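Local atomic coordinates of Exo-beta-1,3-galactanase (Bifidobacterium bifidum, PDB entry 5FLW), a protein that probably hydrolyses beta-1,3-linked galactan chains from their ends, as a putative exo-beta-1,3-galactanase of glycoside hydrolase family 43. Residues Y35-V40 and G81-V86. Numbering follows the deposited sequence.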
loop_
_atom_site.group_PDB
_atom_site.type_symbol
_atom_site.label_atom_id
_atom_site.label_comp_id
_atom_site.label_asym_id
_atom_site.label_seq_id
_atom_site.Cartn_x
_atom_site.Cartn_y
_atom_site.Cartn_z
ATOM N N TYR A 35 -6.472 4.280 -4.458
ATOM C CA TYR A 35 -5.654 4.566 -5.637
ATOM C C TYR A 35 -4.992 3.254 -6.049
ATOM O O TYR A 35 -4.215 2.696 -5.274
ATOM C CB TYR A 35 -4.598 5.647 -5.319
ATOM C CG TYR A 35 -5.248 6.935 -4.819
ATOM C CD1 TYR A 35 -5.671 7.942 -5.735
ATOM C CD2 TYR A 35 -5.508 7.136 -3.452
ATOM C CE1 TYR A 35 -6.294 9.120 -5.290
ATOM C CE2 TYR A 35 -6.154 8.307 -3.006
ATOM C CZ TYR A 35 -6.534 9.293 -3.924
ATOM O OH TYR A 35 -7.149 10.447 -3.494
ATOM N N GLY A 36 -5.299 2.757 -7.256
ATOM C CA GLY A 36 -4.838 1.444 -7.663
ATOM C C GLY A 36 -4.101 1.445 -8.992
ATOM O O GLY A 36 -4.201 2.384 -9.796
ATOM N N GLU A 37 -3.334 0.359 -9.213
ATOM C CA GLU A 37 -2.656 0.162 -10.496
ATOM C C GLU A 37 -3.667 -0.237 -11.568
ATOM O O GLU A 37 -4.345 -1.250 -11.430
ATOM C CB GLU A 37 -1.607 -0.940 -10.354
ATOM C CG GLU A 37 -0.562 -0.674 -9.275
ATOM C CD GLU A 37 0.320 -1.879 -8.956
ATOM O OE1 GLU A 37 0.293 -2.892 -9.688
ATOM O OE2 GLU A 37 1.011 -1.846 -7.907
ATOM N N ASN A 38 -3.748 0.527 -12.664
ATOM C CA ASN A 38 -4.522 0.080 -13.821
ATOM C C ASN A 38 -3.717 -1.005 -14.541
ATOM O O ASN A 38 -2.637 -0.721 -15.084
ATOM C CB ASN A 38 -4.752 1.253 -14.764
ATOM C CG ASN A 38 -5.638 0.886 -15.947
ATOM O OD1 ASN A 38 -6.343 -0.114 -15.899
ATOM N ND2 ASN A 38 -5.607 1.703 -17.014
ATOM N N LYS A 39 -4.224 -2.250 -14.558
ATOM C CA LYS A 39 -3.474 -3.359 -15.146
ATOM C C LYS A 39 -4.256 -4.095 -16.237
ATOM O O LYS A 39 -3.969 -5.270 -16.512
ATOM C CB LYS A 39 -2.929 -4.330 -14.082
ATOM C CG LYS A 39 -2.306 -3.637 -12.883
ATOM C CD LYS A 39 -1.539 -4.583 -11.935
ATOM C CE LYS A 39 -0.120 -4.845 -12.437
ATOM N NZ LYS A 39 0.696 -3.581 -12.420
ATOM N N VAL A 40 -5.216 -3.412 -16.884
ATOM C CA VAL A 40 -6.106 -4.081 -17.841
ATOM C C VAL A 40 -5.334 -4.740 -18.972
ATOM O O VAL A 40 -5.765 -5.768 -19.510
ATOM C CB VAL A 40 -7.190 -3.136 -18.398
ATOM C CG1 VAL A 40 -8.241 -2.826 -17.354
ATOM C CG2 VAL A 40 -6.554 -1.870 -18.970
ATOM N N GLY A 81 4.928 1.552 -13.111
ATOM C CA GLY A 81 4.540 2.421 -12.009
ATOM C C GLY A 81 3.622 1.633 -11.101
ATOM O O GLY A 81 2.490 1.349 -11.467
ATOM N N GLU A 82 4.118 1.282 -9.922
ATOM C CA GLU A 82 3.371 0.450 -8.987
ATOM C C GLU A 82 3.121 0.996 -7.584
ATOM O O GLU A 82 3.802 1.901 -7.121
ATOM C CB GLU A 82 4.122 -0.885 -8.829
ATOM C CG GLU A 82 4.199 -1.729 -10.091
ATOM C CD GLU A 82 5.054 -2.973 -9.923
ATOM O OE1 GLU A 82 5.834 -3.035 -8.960
ATOM O OE2 GLU A 82 4.938 -3.885 -10.756
ATOM N N ARG A 83 2.129 0.408 -6.923
ATOM C CA ARG A 83 1.792 0.702 -5.529
ATOM C C ARG A 83 1.594 2.196 -5.241
ATOM O O ARG A 83 2.197 2.745 -4.313
ATOM C CB ARG A 83 2.781 0.070 -4.554
ATOM C CG ARG A 83 2.816 -1.462 -4.694
ATOM C CD ARG A 83 3.624 -2.151 -3.580
ATOM N NE ARG A 83 3.596 -3.598 -3.792
ATOM C CZ ARG A 83 2.580 -4.388 -3.448
ATOM N NH1 ARG A 83 1.515 -3.866 -2.836
ATOM N NH2 ARG A 83 2.623 -5.708 -3.696
ATOM N N PRO A 84 0.705 2.871 -5.989
ATOM C CA PRO A 84 0.479 4.303 -5.755
ATOM C C PRO A 84 -0.076 4.544 -4.357
ATOM O O PRO A 84 -0.884 3.762 -3.845
ATOM C CB PRO A 84 -0.555 4.691 -6.835
ATOM C CG PRO A 84 -1.331 3.418 -7.095
ATOM C CD PRO A 84 -0.260 2.314 -6.971
ATOM N N LYS A 85 0.362 5.650 -3.756
ATOM C CA LYS A 85 -0.079 6.059 -2.431
ATOM C C LYS A 85 -0.328 7.562 -2.459
ATOM O O LYS A 85 0.347 8.292 -3.189
ATOM C CB LYS A 85 1.013 5.762 -1.387
ATOM C CG LYS A 85 1.425 4.280 -1.292
ATOM C CD LYS A 85 0.270 3.442 -0.726
ATOM C CE LYS A 85 0.479 1.928 -0.953
ATOM N NZ LYS A 85 0.379 1.577 -2.401
ATOM N N VAL A 86 -1.280 8.029 -1.643
ATOM C CA VAL A 86 -1.611 9.454 -1.544
ATOM C C VAL A 86 -1.633 9.873 -0.077
ATOM O O VAL A 86 -2.138 9.137 0.779
ATOM C CB VAL A 86 -2.963 9.779 -2.245
ATOM C CG1 VAL A 86 -3.468 11.220 -1.946
ATOM C CG2 VAL A 86 -2.837 9.544 -3.768
HETATM O O HOH W 1 2.254 -5.014 -9.853
HETATM O O HOH W 2 3.375 -4.189 -12.988
#
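R83 N donates to E37 OE2 (2.7 Å, 159° at the hydrogen), and K39 NZ makes a salt bridge to OE1 of the same carboxylate at 2.8 Å. Both nitrogens come to the anti side of their oxygen and somewhat out of the carboxylate plane, an arrangement that should hold the group's rotation. With the chain extended beyond CG, E37 reaches across to the corner at R83, its CG passing 3.8 Å from P84 CD. The carboxylate planes of E37 and E82 are nearly parallel (3°) but offset from one another. One water lies between E37 OE1 and E82 OE2, the second bond weak; another accepts from K39 NZ and sits by E82 OE2, so lysine and water probably temper the like charges. Farther along, V86 sets CG2 over the centre of one face of the Y35 ring, 3.4 Å from the centroid, a CH-pi contact, while Y35 OH hydrogen-bonds to P119 O. Between these ends P84 CG packs 3.5 Å from Y35 O. The guanidinium of R83 forms salt bridges with D138 and D246. The contact joins strands 31-37 and 80-88 of successive four-stranded antiparallel sheets, blades of the five-bladed beta-propeller characteristic of family 43.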